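Local coordinates for protein acyl-coenzyme A oxidase acox-1.1 (Caenorhabditis elegans, PDB 5K3H) that catalyses the FAD-dependent first step of peroxisomal beta-oxidation, desaturating acyl-CoAs to (2E)-enoyl-CoAs while reducing oxygen to hydrogen peroxide, at residues Ser388-Val393 with Arg540-Glu545; Val439-Leu444 with Ala534-Thr539; Ala507-Gly512 with Asn525-Glu530. All blocks are in the same frame, centred on the assembly; numbering follows the deposited sequence.

Contact 1 of 3, residues Ser388-Val393 with Arg540-Glu545; sequences SGLKSV and RLFIVE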
ATOM      1  N   SER B 388      -3.387 -14.851  17.572  1.00 35.14           N
ATOM      2  CA  SER B 388      -2.383 -14.882  16.511  1.00 35.82           C
ATOM      3  C   SER B 388      -3.021 -14.603  15.158  1.00 33.62           C
ATOM      4  O   SER B 388      -2.469 -13.856  14.341  1.00 35.58           O
ATOM      5  CB  SER B 388      -1.685 -16.245  16.470  1.00 38.39           C
ATOM      6  OG  SER B 388      -1.494 -16.763  17.773  1.00 44.52           O
ATOM      7  N   GLY B 389      -4.171 -15.221  14.895  1.00 27.34           N
ATOM      8  CA  GLY B 389      -4.886 -14.944  13.666  1.00 26.50           C
ATOM      9  C   GLY B 389      -5.423 -13.531  13.622  1.00 27.12           C
ATOM     10  O   GLY B 389      -5.343 -12.863  12.591  1.00 30.10           O
ATOM     11  N   LEU B 390      -5.939 -13.037  14.749  1.00 27.20           N
ATOM     12  CA  LEU B 390      -6.520 -11.701  14.754  1.00 27.01           C
ATOM     13  C   LEU B 390      -5.510 -10.656  14.308  1.00 28.81           C
ATOM     14  O   LEU B 390      -5.789  -9.867  13.395  1.00 27.78           O
ATOM     15  CB  LEU B 390      -7.057 -11.356  16.138  1.00 26.00           C
ATOM     16  CG  LEU B 390      -8.436 -11.887  16.481  1.00 24.30           C
ATOM     17  CD1 LEU B 390      -8.672 -11.634  17.955  1.00 23.93           C
ATOM     18  CD2 LEU B 390      -9.484 -11.190  15.630  1.00 23.93           C
ATOM     19  N   LYS B 391      -4.325 -10.641  14.931  1.00 27.47           N
ATOM     20  CA  LYS B 391      -3.291  -9.695  14.520  1.00 30.30           C
ATOM     21  C   LYS B 391      -3.035  -9.755  13.015  1.00 28.41           C
ATOM     22  O   LYS B 391      -2.973  -8.718  12.342  1.00 29.25           O
ATOM     23  CB  LYS B 391      -1.999  -9.963  15.285  1.00 36.14           C
ATOM     24  CG  LYS B 391      -1.948  -9.363  16.669  1.00 44.16           C
ATOM     25  CD  LYS B 391      -0.653  -9.810  17.368  1.00 50.47           C
ATOM     26  CE  LYS B 391      -0.737  -9.681  18.893  1.00 53.51           C
ATOM     27  NZ  LYS B 391      -0.626 -11.020  19.570  1.00 57.18           N
ATOM     28  N   SER B 392      -2.893 -10.959  12.466  1.00 29.78           N
ATOM     29  CA  SER B 392      -2.575 -11.083  11.046  1.00 29.22           C
ATOM     30  C   SER B 392      -3.712 -10.557  10.171  1.00 26.67           C
ATOM     31  O   SER B 392      -3.482  -9.768   9.244  1.00 26.65           O
ATOM     32  CB  SER B 392      -2.253 -12.536  10.711  1.00 30.98           C
ATOM     33  OG  SER B 392      -2.042 -12.696   9.321  1.00 31.84           O
ATOM     34  N   VAL B 393      -4.947 -10.995  10.438  1.00 24.98           N
ATOM     35  CA  VAL B 393      -6.070 -10.653   9.565  1.00 23.81           C
ATOM     36  C   VAL B 393      -6.462  -9.186   9.741  1.00 23.70           C
ATOM     37  O   VAL B 393      -6.769  -8.485   8.767  1.00 22.79           O
ATOM     38  CB  VAL B 393      -7.264 -11.597   9.823  1.00 23.26           C
ATOM     39  CG1 VAL B 393      -8.538 -11.099   9.102  1.00 22.89           C
ATOM     40  CG2 VAL B 393      -6.918 -13.003   9.426  1.00 23.06           C
ATOM     41  N   ARG B 540     -11.941 -14.630  10.614  1.00 19.98           N
ATOM     42  CA  ARG B 540     -13.036 -13.808  10.102  1.00 19.73           C
ATOM     43  C   ARG B 540     -14.379 -14.239  10.692  1.00 19.93           C
ATOM     44  O   ARG B 540     -15.249 -13.394  10.951  1.00 19.50           O
ATOM     45  CB  ARG B 540     -13.059 -13.844   8.569  1.00 19.55           C
ATOM     46  CG  ARG B 540     -11.792 -13.232   7.962  1.00 20.26           C
ATOM     47  CD  ARG B 540     -11.662 -13.416   6.462  1.00 20.55           C
ATOM     48  NE  ARG B 540     -12.543 -12.534   5.707  1.00 20.80           N
ATOM     49  CZ  ARG B 540     -12.490 -12.381   4.388  1.00 21.55           C
ATOM     50  NH1 ARG B 540     -11.601 -13.045   3.677  1.00 21.57           N
ATOM     51  NH2 ARG B 540     -13.319 -11.562   3.772  1.00 22.80           N
ATOM     52  N   LEU B 541     -14.585 -15.543  10.885  1.00 19.26           N
ATOM     53  CA  LEU B 541     -15.823 -15.993  11.520  1.00 19.69           C
ATOM     54  C   LEU B 541     -15.966 -15.423  12.930  1.00 20.08           C
ATOM     55  O   LEU B 541     -17.053 -14.974  13.319  1.00 19.66           O
ATOM     56  CB  LEU B 541     -15.876 -17.520  11.542  1.00 19.99           C
ATOM     57  CG  LEU B 541     -16.828 -18.152  12.562  1.00 20.06           C
ATOM     58  CD1 LEU B 541     -18.293 -17.850  12.206  1.00 20.19           C
ATOM     59  CD2 LEU B 541     -16.567 -19.653  12.630  1.00 20.35           C
ATOM     60  N   PHE B 542     -14.876 -15.434  13.712  1.00 20.62           N
ATOM     61  CA  PHE B 542     -14.901 -14.848  15.053  1.00 22.25           C
ATOM     62  C   PHE B 542     -15.295 -13.381  15.012  1.00 22.08           C
ATOM     63  O   PHE B 542     -16.092 -12.920  15.831  1.00 23.37           O
ATOM     64  CB  PHE B 542     -13.546 -14.971  15.741  1.00 23.82           C
ATOM     65  CG  PHE B 542     -13.525 -14.322  17.102  1.00 25.74           C
ATOM     66  CD1 PHE B 542     -14.030 -14.990  18.208  1.00 26.76           C
ATOM     67  CD2 PHE B 542     -13.061 -13.022  17.265  1.00 27.11           C
ATOM     68  CE1 PHE B 542     -14.026 -14.395  19.450  1.00 26.87           C
ATOM     69  CE2 PHE B 542     -13.059 -12.415  18.515  1.00 26.94           C
ATOM     70  CZ  PHE B 542     -13.537 -13.100  19.608  1.00 27.23           C
ATOM     71  N   ILE B 543     -14.717 -12.624  14.081  1.00 19.86           N
ATOM     72  CA  ILE B 543     -14.986 -11.191  14.011  1.00 20.42           C
ATOM     73  C   ILE B 543     -16.470 -10.930  13.746  1.00 20.58           C
ATOM     74  O   ILE B 543     -17.092 -10.089  14.403  1.00 20.07           O
ATOM     75  CB  ILE B 543     -14.082 -10.550  12.937  1.00 20.09           C
ATOM     76  CG1 ILE B 543     -12.610 -10.620  13.366  1.00 20.54           C
ATOM     77  CG2 ILE B 543     -14.495  -9.102  12.671  1.00 20.25           C
ATOM     78  CD1 ILE B 543     -11.620 -10.428  12.239  1.00 20.49           C
ATOM     79  N   VAL B 544     -17.068 -11.671  12.807  1.00 19.83           N
ATOM     80  CA  VAL B 544     -18.503 -11.550  12.541  1.00 20.11           C
ATOM     81  C   VAL B 544     -19.322 -11.860  13.794  1.00 21.59           C
ATOM     82  O   VAL B 544     -20.303 -11.171  14.095  1.00 24.68           O
ATOM     83  CB  VAL B 544     -18.918 -12.461  11.370  1.00 19.53           C
ATOM     84  CG1 VAL B 544     -20.436 -12.461  11.233  1.00 18.93           C
ATOM     85  CG2 VAL B 544     -18.221 -12.054  10.083  1.00 19.08           C
ATOM     86  N   GLU B 545     -18.978 -12.939  14.506  1.00 22.96           N
ATOM     87  CA  GLU B 545     -19.778 -13.318  15.676  1.00 23.56           C
ATOM     88  C   GLU B 545     -19.674 -12.278  16.791  1.00 22.07           C
ATOM     89  O   GLU B 545     -20.660 -12.017  17.496  1.00 21.80           O
ATOM     90  CB  GLU B 545     -19.356 -14.693  16.202  1.00 24.10           C
ATOM     91  CG  GLU B 545     -19.686 -15.853  15.279  1.00 25.64           C
ATOM     92  CD  GLU B 545     -19.600 -17.209  15.969  1.00 26.86           C
ATOM     93  OE1 GLU B 545     -20.448 -17.510  16.837  1.00 28.08           O
ATOM     94  OE2 GLU B 545     -18.690 -17.991  15.639  1.00 31.81           O
TER

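Contact 2 of 3, residues Val439-Leu444 with Ala534-Thr539; sequences VMLLQL and ASRLHT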
ATOM      1  N   VAL B 439       3.866 -16.555  10.235  1.00 43.81           N
ATOM      2  CA  VAL B 439       4.012 -17.451  11.388  1.00 45.87           C
ATOM      3  C   VAL B 439       2.833 -17.301  12.352  1.00 46.16           C
ATOM      4  O   VAL B 439       2.481 -18.260  13.048  1.00 45.38           O
ATOM      5  CB  VAL B 439       5.380 -17.284  12.097  1.00 46.99           C
ATOM      6  CG1 VAL B 439       6.524 -17.491  11.080  1.00 47.51           C
ATOM      7  CG2 VAL B 439       5.491 -15.961  12.868  1.00 43.62           C
ATOM      8  N   MET B 440       2.220 -16.109  12.432  1.00 41.31           N
ATOM      9  CA  MET B 440       1.036 -15.988  13.273  1.00 41.02           C
ATOM     10  C   MET B 440      -0.097 -16.869  12.749  1.00 30.96           C
ATOM     11  O   MET B 440      -0.779 -17.541  13.540  1.00 30.71           O
ATOM     12  CB  MET B 440       0.578 -14.535  13.394  1.00 51.94           C
ATOM     13  CG  MET B 440       1.543 -13.612  14.110  1.00 59.86           C
ATOM     14  SD  MET B 440       0.932 -11.904  14.207  1.00 79.82           S
ATOM     15  CE  MET B 440       1.385 -11.134  12.649  1.00 78.75           C
ATOM     16  N   LEU B 441      -0.305 -16.902  11.423  1.00 32.72           N
ATOM     17  CA  LEU B 441      -1.398 -17.716  10.898  1.00 32.11           C
ATOM     18  C   LEU B 441      -1.104 -19.199  11.028  1.00 35.43           C
ATOM     19  O   LEU B 441      -2.002 -19.984  11.354  1.00 34.04           O
ATOM     20  CB  LEU B 441      -1.693 -17.394   9.434  1.00 29.37           C
ATOM     21  CG  LEU B 441      -2.407 -16.089   9.159  1.00 28.71           C
ATOM     22  CD1 LEU B 441      -2.428 -15.877   7.665  1.00 28.67           C
ATOM     23  CD2 LEU B 441      -3.809 -16.083   9.764  1.00 29.65           C
ATOM     24  N   LEU B 442       0.142 -19.611  10.790  1.00 32.76           N
ATOM     25  CA  LEU B 442       0.450 -21.035  10.889  1.00 34.22           C
ATOM     26  C   LEU B 442       0.488 -21.510  12.354  1.00 32.37           C
ATOM     27  O   LEU B 442       0.279 -22.702  12.617  1.00 33.49           O
ATOM     28  CB  LEU B 442       1.745 -21.312  10.102  1.00 35.81           C
ATOM     29  CG  LEU B 442       1.613 -21.380   8.553  1.00 35.53           C
ATOM     30  CD1 LEU B 442       2.948 -21.460   7.845  1.00 35.34           C
ATOM     31  CD2 LEU B 442       0.796 -22.578   8.119  1.00 31.25           C
ATOM     32  N   GLN B 443       0.685 -20.605  13.314  1.00 33.69           N
ATOM     33  CA  GLN B 443       0.479 -20.961  14.713  1.00 32.78           C
ATOM     34  C   GLN B 443      -0.995 -21.273  15.010  1.00 29.16           C
ATOM     35  O   GLN B 443      -1.301 -22.224  15.740  1.00 31.83           O
ATOM     36  CB  GLN B 443       0.967 -19.826  15.593  1.00 38.49           C
ATOM     37  CG  GLN B 443       0.694 -20.003  17.064  1.00 47.26           C
ATOM     38  CD  GLN B 443       1.456 -18.982  17.856  1.00 57.46           C
ATOM     39  OE1 GLN B 443       0.941 -18.408  18.824  1.00 65.22           O
ATOM     40  NE2 GLN B 443       2.692 -18.717  17.428  1.00 59.27           N
ATOM     41  N   LEU B 444      -1.926 -20.471  14.478  1.00 30.67           N
ATOM     42  CA  LEU B 444      -3.339 -20.836  14.558  1.00 27.85           C
ATOM     43  C   LEU B 444      -3.614 -22.125  13.791  1.00 26.99           C
ATOM     44  O   LEU B 444      -4.431 -22.952  14.216  1.00 23.57           O
ATOM     45  CB  LEU B 444      -4.211 -19.685  14.038  1.00 27.08           C
ATOM     46  CG  LEU B 444      -5.728 -19.874  13.845  1.00 27.71           C
ATOM     47  CD1 LEU B 444      -6.413 -20.395  15.099  1.00 25.51           C
ATOM     48  CD2 LEU B 444      -6.353 -18.548  13.419  1.00 27.62           C
ATOM     49  N   ALA B 534      -7.548 -21.668   6.080  1.00 20.94           N
ATOM     50  CA  ALA B 534      -8.418 -22.090   7.168  1.00 19.98           C
ATOM     51  C   ALA B 534      -8.300 -21.165   8.372  1.00 20.30           C
ATOM     52  O   ALA B 534      -9.307 -20.852   9.029  1.00 20.67           O
ATOM     53  CB  ALA B 534      -8.071 -23.515   7.561  1.00 19.69           C
ATOM     54  N   SER B 535      -7.073 -20.746   8.699  1.00 20.78           N
ATOM     55  CA  SER B 535      -6.860 -19.882   9.853  1.00 20.76           C
ATOM     56  C   SER B 535      -7.548 -18.536   9.663  1.00 21.18           C
ATOM     57  O   SER B 535      -8.090 -17.961  10.618  1.00 21.39           O
ATOM     58  CB  SER B 535      -5.358 -19.698  10.088  1.00 20.96           C
ATOM     59  OG  SER B 535      -4.686 -20.943  10.149  1.00 20.94           O
ATOM     60  N   ARG B 536      -7.507 -18.007   8.437  1.00 19.20           N
ATOM     61  CA  ARG B 536      -8.175 -16.744   8.116  1.00 19.72           C
ATOM     62  C   ARG B 536      -9.699 -16.863   8.189  1.00 19.67           C
ATOM     63  O   ARG B 536     -10.379 -15.976   8.712  1.00 19.69           O
ATOM     64  CB  ARG B 536      -7.747 -16.276   6.722  1.00 20.63           C
ATOM     65  CG  ARG B 536      -6.298 -15.847   6.630  1.00 22.35           C
ATOM     66  CD  ARG B 536      -6.018 -15.074   5.343  1.00 23.75           C
ATOM     67  NE  ARG B 536      -4.596 -15.032   5.039  1.00 27.38           N
ATOM     68  CZ  ARG B 536      -3.990 -15.845   4.181  1.00 28.28           C
ATOM     69  NH1 ARG B 536      -4.706 -16.734   3.518  1.00 28.38           N
ATOM     70  NH2 ARG B 536      -2.678 -15.763   3.979  1.00 31.31           N
ATOM     71  N   LEU B 537     -10.268 -17.923   7.612  1.00 20.69           N
ATOM     72  CA  LEU B 537     -11.719 -18.073   7.668  1.00 20.05           C
ATOM     73  C   LEU B 537     -12.194 -18.185   9.112  1.00 18.80           C
ATOM     74  O   LEU B 537     -13.211 -17.603   9.493  1.00 18.98           O
ATOM     75  CB  LEU B 537     -12.146 -19.285   6.836  1.00 19.95           C
ATOM     76  CG  LEU B 537     -11.940 -19.167   5.316  1.00 20.25           C
ATOM     77  CD1 LEU B 537     -12.129 -20.499   4.646  1.00 19.96           C
ATOM     78  CD2 LEU B 537     -12.904 -18.134   4.710  1.00 20.37           C
ATOM     79  N   HIS B 538     -11.450 -18.909   9.935  1.00 20.54           N
ATOM     80  CA  HIS B 538     -11.802 -19.039  11.340  1.00 19.83           C
ATOM     81  C   HIS B 538     -11.747 -17.684  12.038  1.00 19.88           C
ATOM     82  O   HIS B 538     -12.664 -17.318  12.794  1.00 19.06           O
ATOM     83  CB  HIS B 538     -10.851 -20.050  11.975  1.00 19.67           C
ATOM     84  CG  HIS B 538     -10.942 -20.124  13.461  1.00 19.64           C
ATOM     85  ND1 HIS B 538     -11.879 -20.906  14.108  1.00 19.54           N
ATOM     86  CD2 HIS B 538     -10.180 -19.556  14.430  1.00 19.28           C
ATOM     87  CE1 HIS B 538     -11.703 -20.796  15.413  1.00 19.58           C
ATOM     88  NE2 HIS B 538     -10.676 -19.989  15.634  1.00 19.57           N
ATOM     89  N   THR B 539     -10.696 -16.903  11.749  1.00 20.34           N
ATOM     90  CA  THR B 539     -10.532 -15.597  12.370  1.00 20.48           C
ATOM     91  C   THR B 539     -11.631 -14.638  11.918  1.00 20.12           C
ATOM     92  O   THR B 539     -12.227 -13.941  12.745  1.00 19.60           O
ATOM     93  CB  THR B 539      -9.139 -15.043  12.033  1.00 20.91           C
ATOM     94  OG1 THR B 539      -8.138 -15.971  12.480  1.00 20.95           O
ATOM     95  CG2 THR B 539      -8.917 -13.698  12.706  1.00 20.72           C
TER

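Contact 3 of 3, residues Ala507-Gly512 with Asn525-Glu530; sequences ANKFFG and NKSSVE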
ATOM      1  N   ALA B 507      -6.493 -29.974   6.860  1.00 25.86           N
ATOM      2  CA  ALA B 507      -5.891 -30.930   7.787  1.00 25.44           C
ATOM      3  C   ALA B 507      -5.781 -32.315   7.149  1.00 24.67           C
ATOM      4  O   ALA B 507      -4.739 -32.977   7.250  1.00 24.99           O
ATOM      5  CB  ALA B 507      -6.680 -30.958   9.102  1.00 24.95           C
ATOM      6  N   ASN B 508      -6.818 -32.744   6.427  1.00 26.39           N
ATOM      7  CA  ASN B 508      -6.751 -34.034   5.753  1.00 25.86           C
ATOM      8  C   ASN B 508      -5.701 -34.043   4.655  1.00 26.13           C
ATOM      9  O   ASN B 508      -5.115 -35.099   4.381  1.00 24.82           O
ATOM     10  CB  ASN B 508      -8.109 -34.420   5.185  1.00 26.04           C
ATOM     11  CG  ASN B 508      -9.039 -34.914   6.253  1.00 26.57           C
ATOM     12  OD1 ASN B 508      -8.584 -35.433   7.276  1.00 27.68           O
ATOM     13  ND2 ASN B 508     -10.338 -34.786   6.028  1.00 26.35           N
ATOM     14  N   LYS B 509      -5.445 -32.894   4.015  1.00 24.69           N
ATOM     15  CA  LYS B 509      -4.337 -32.838   3.059  1.00 25.16           C
ATOM     16  C   LYS B 509      -3.011 -33.111   3.766  1.00 25.11           C
ATOM     17  O   LYS B 509      -2.181 -33.890   3.285  1.00 25.58           O
ATOM     18  CB  LYS B 509      -4.300 -31.487   2.344  1.00 25.62           C
ATOM     19  CG  LYS B 509      -3.099 -31.363   1.402  1.00 26.34           C
ATOM     20  CD  LYS B 509      -2.989 -29.978   0.752  1.00 27.20           C
ATOM     21  CE  LYS B 509      -1.867 -29.953  -0.295  1.00 27.60           C
ATOM     22  NZ  LYS B 509      -1.810 -28.642  -1.018  1.00 28.11           N
ATOM     23  N   PHE B 510      -2.804 -32.460   4.914  1.00 25.75           N
ATOM     24  CA  PHE B 510      -1.619 -32.697   5.730  1.00 26.22           C
ATOM     25  C   PHE B 510      -1.564 -34.152   6.205  1.00 27.18           C
ATOM     26  O   PHE B 510      -0.563 -34.847   5.996  1.00 27.35           O
ATOM     27  CB  PHE B 510      -1.635 -31.701   6.899  1.00 25.41           C
ATOM     28  CG  PHE B 510      -0.577 -31.929   7.929  1.00 25.19           C
ATOM     29  CD1 PHE B 510       0.763 -31.997   7.576  1.00 25.84           C
ATOM     30  CD2 PHE B 510      -0.921 -32.049   9.262  1.00 25.09           C
ATOM     31  CE1 PHE B 510       1.739 -32.189   8.543  1.00 25.86           C
ATOM     32  CE2 PHE B 510       0.040 -32.243  10.219  1.00 25.84           C
ATOM     33  CZ  PHE B 510       1.370 -32.316   9.862  1.00 25.50           C
ATOM     34  N   PHE B 511      -2.641 -34.630   6.840  1.00 27.22           N
ATOM     35  CA  PHE B 511      -2.693 -36.020   7.283  1.00 29.02           C
ATOM     36  C   PHE B 511      -2.484 -36.980   6.118  1.00 30.72           C
ATOM     37  O   PHE B 511      -1.728 -37.952   6.232  1.00 33.90           O
ATOM     38  CB  PHE B 511      -4.040 -36.326   7.932  1.00 27.69           C
ATOM     39  CG  PHE B 511      -4.361 -35.492   9.146  1.00 27.21           C
ATOM     40  CD1 PHE B 511      -3.366 -35.061  10.006  1.00 26.68           C
ATOM     41  CD2 PHE B 511      -5.684 -35.134   9.418  1.00 26.82           C
ATOM     42  CE1 PHE B 511      -3.683 -34.293  11.125  1.00 26.67           C
ATOM     43  CE2 PHE B 511      -6.009 -34.371  10.528  1.00 26.82           C
ATOM     44  CZ  PHE B 511      -5.004 -33.949  11.388  1.00 26.60           C
ATOM     45  N   GLY B 512      -3.124 -36.716   4.976  1.00 30.50           N
ATOM     46  CA  GLY B 512      -3.042 -37.660   3.873  1.00 31.17           C
ATOM     47  C   GLY B 512      -1.633 -37.845   3.347  1.00 32.57           C
ATOM     48  O   GLY B 512      -1.222 -38.965   3.049  1.00 34.51           O
ATOM     49  N   ASN B 525       4.550 -28.199   5.125  1.00 24.20           N
ATOM     50  CA  ASN B 525       4.910 -27.203   4.118  1.00 23.52           C
ATOM     51  C   ASN B 525       4.102 -27.373   2.834  1.00 23.91           C
ATOM     52  O   ASN B 525       3.652 -26.390   2.238  1.00 24.31           O
ATOM     53  CB  ASN B 525       6.402 -27.285   3.809  1.00 23.32           C
ATOM     54  CG  ASN B 525       6.859 -26.171   2.883  1.00 24.37           C
ATOM     55  OD1 ASN B 525       6.321 -25.051   2.917  1.00 23.23           O
ATOM     56  ND2 ASN B 525       7.850 -26.469   2.041  1.00 25.97           N
ATOM     57  N   LYS B 526       3.933 -28.609   2.371  1.00 24.88           N
ATOM     58  CA  LYS B 526       3.193 -28.812   1.137  1.00 26.15           C
ATOM     59  C   LYS B 526       1.724 -28.454   1.276  1.00 24.22           C
ATOM     60  O   LYS B 526       1.052 -28.317   0.252  1.00 22.14           O
ATOM     61  CB  LYS B 526       3.326 -30.257   0.659  1.00 28.43           C
ATOM     62  CG  LYS B 526       4.667 -30.606   0.047  1.00 30.27           C
ATOM     63  CD  LYS B 526       4.603 -31.976  -0.587  1.00 32.72           C
ATOM     64  CE  LYS B 526       5.905 -32.310  -1.293  1.00 37.00           C
ATOM     65  NZ  LYS B 526       5.830 -33.636  -2.006  1.00 39.60           N
ATOM     66  N   SER B 527       1.228 -28.283   2.509  1.00 24.90           N
ATOM     67  CA  SER B 527      -0.162 -27.951   2.794  1.00 23.43           C
ATOM     68  C   SER B 527      -0.359 -26.526   3.288  1.00 22.71           C
ATOM     69  O   SER B 527      -1.506 -26.127   3.519  1.00 21.51           O
ATOM     70  CB  SER B 527      -0.702 -28.895   3.868  1.00 23.50           C
ATOM     71  OG  SER B 527      -0.510 -30.245   3.513  1.00 23.10           O
ATOM     72  N   SER B 528       0.718 -25.741   3.410  1.00 22.53           N
ATOM     73  CA  SER B 528       0.700 -24.558   4.271  1.00 22.08           C
ATOM     74  C   SER B 528      -0.209 -23.455   3.735  1.00 21.85           C
ATOM     75  O   SER B 528      -0.836 -22.745   4.531  1.00 21.97           O
ATOM     76  CB  SER B 528       2.131 -24.043   4.493  1.00 21.61           C
ATOM     77  OG  SER B 528       2.839 -23.881   3.275  1.00 21.55           O
ATOM     78  N   VAL B 529      -0.336 -23.324   2.403  1.00 21.18           N
ATOM     79  CA  VAL B 529      -1.233 -22.310   1.838  1.00 21.37           C
ATOM     80  C   VAL B 529      -2.681 -22.643   2.160  1.00 21.99           C
ATOM     81  O   VAL B 529      -3.473 -21.766   2.502  1.00 23.77           O
ATOM     82  CB  VAL B 529      -1.036 -22.180   0.318  1.00 22.45           C
ATOM     83  CG1 VAL B 529      -2.069 -21.237  -0.259  1.00 22.67           C
ATOM     84  CG2 VAL B 529       0.337 -21.717  -0.015  1.00 23.90           C
ATOM     85  N   GLU B 530      -3.065 -23.909   2.008  1.00 22.60           N
ATOM     86  CA  GLU B 530      -4.414 -24.322   2.386  1.00 23.50           C
ATOM     87  C   GLU B 530      -4.629 -24.176   3.886  1.00 24.35           C
ATOM     88  O   GLU B 530      -5.737 -23.863   4.324  1.00 24.31           O
ATOM     89  CB  GLU B 530      -4.671 -25.779   1.952  1.00 23.28           C
ATOM     90  CG  GLU B 530      -4.649 -26.014   0.434  1.00 24.02           C
ATOM     91  CD  GLU B 530      -5.802 -25.351  -0.316  1.00 25.87           C
ATOM     92  OE1 GLU B 530      -6.937 -25.433   0.156  1.00 28.08           O
ATOM     93  OE2 GLU B 530      -5.590 -24.753  -1.387  1.00 28.20           O
TER
HETATM   94  O   HOH W   1      -1.403 -25.945   0.087  1.00 24.19           O

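Contact 1 of 3, residues Ser388-Val393 with Arg540-Glu545
L390 opens the contact, and one branch does the touching: L390 CD2 lies 3.9 Å from I543 CG1, and the two aliphatic chains slide past each other in opposite directions. L390 CD2 also comes within 4.3 Å of F542 CD2, oblique to the ring. The first torsion explains the reach. With CG set beside the backbone N and opposite the carbonyl carbon (chi1 -82°), the branched end swings nearer to the other helix than the CB direction alone would bring it. S392, two residues on, faces helix 437-456 instead and packs on L441; it is one of the ATP-binding residues. V393 then points toward helix 520-553. V393 CG1 meets the aliphatic stem of R540, 4.1 Å from R540 CG, the two side chains crossing at about a right angle, and lies 4.4 Å from I543 CD1. I543 is therefore shared, with L390 and V393 both resting on it. R540 offers its CG here; further out the chain bends at chi3 (75°), and NH2 forms salt bridges with E574 and D577. No hydrogen bond crosses the contact. The axes of the two segments pass 10.6 Å apart at 89°, so the touching surface is small, apolar and buried. This is perpendicular helix-on-helix packing inside the helical part of an acyl-CoA oxidase, joining the C-alpha1 region to the C-terminal helices beside the ATP site, to which S392 and R536, a neighbour of V393, belong.

Contact 2 of 3, residues Val439-Leu444 with Ala534-Thr539
Two flat groups of helix 520-553, the H538 imidazole and the R536 guanidinium, each receive a leucine methyl from helix 437-456, and both approaches are oblique. L444 CD1 reaches the imidazole at H538 CD2, 3.9 Å away, while the ring's ND1 is hydrogen-bonded to the hydroxyl of Y469. L441 CD1 meets the guanidinium near R536 NE, at 3.5 Å. R536 runs extended from CG to NE, crossing L441 at about a right angle, so that its stem also rests on the leucine.

Between these two groups sits S535. S535 CB packs against L444 CD2 at 3.7 Å and against L441 CD2, wedged between the two leucines. S535 OG stands 3.1 Å from L441 O, but L531 O, on its own helix, also lies within reach of the single hydroxyl proton. L444 holds its CG opposite the backbone N (chi1 172°), which sends the branches on past S535. L444 CD2 ends 3.3 Å from T539 OG1, and it also rests close to S535 O. That oxygen is already occupied: T539 OG1 donates to S535 O over 2.7 Å and T539 N bonds to it as well, the two arriving from opposite faces of the carbonyl plane. An alanine in place of L444 would lose both methyl branches and is likely to open a gap beside S535, H538 and T539.

Leucine methyls thus pack against serine, arginine and histidine, while the buried T539 hydroxyl is satisfied by S535 O and S535 OG has carbonyls within reach. A534, S535 and R536 are ATP-binding residues; L441 touches both S535 and R536, and L444 touches S535, so the two leucines may act as a second shell that positions them.

Contact 3 of 3, residues Ala507-Gly512 with Asn525-Glu530
K509 reaches across to the next helix because every one of its torsions is stretched out: CG stands opposite the backbone N (chi1 176°) and the chain stays extended to the amine. K509 NZ thereby arrives at K526 O, donating a hydrogen bond of 3.1 Å with the donor tilted 18° from the carbonyl plane. On the way the hydrocarbon part runs alongside S527, whose OG, turned opposite its own carbonyl carbon, lies 3.5 Å from K509 CG; that hydroxyl is hydrogen-bonded to A523 O. S527 OG also touches the CB of F510, whose ring sits edge-to-face with W524.

The lysine lands where helix 520-553 is kinked. E530 N has no bond to K526 O, the carbonyl one turn before it; instead it donates to a water at 3.3 Å, and K509 NZ donates to the same water at 2.9 Å. V529 N likewise leaves the helical pattern and bonds to Q338 OE1 of the second subunit, while N525 O accepts from S528 N and, over 2.8 Å, from S528 OG, both on one face of its plane. K526 O takes a further bond from Q338 NE2 of the second subunit.

The K509 amine and E530 carry opposite charges but do not pair, K509 NZ and E530 OE2 being 5.4 Å apart; E530 OE2 instead forms a salt bridge with R533, an ATP-binding residue, and a hydrogen bond with Y601 of the second subunit. Any pull between lysine and glutamate is therefore probably only long-range. The axes of segments 507-512 and 525-530 run 9.0 Å apart at 173°; they belong to helices 489-515 and 520-553, which form an antiparallel helical hairpin, its kink gripped at the dimer interface.

Overall arrangement
Followed from the N terminus, the chain passes helix 382-408, which supplies the first half of contact 1, then helix 437-456 for contact 2 and helix 489-515 for contact 3. It turns back into helix 520-553, which meets the three partners in reverse order: 525-530 closes the short hairpin of contact 3, 534-539 closes the wider loop of contact 2, and 540-545 the longest, contact 1. The loops are nested, with none crossing. One helix thus ties the C-alpha1 helices to the C-terminal helices. Contacts 1 and 2 adjoin, S388 OG probably hydrogen-bonding Q443 OE1; contact 3 lies further out, at the subunit interface.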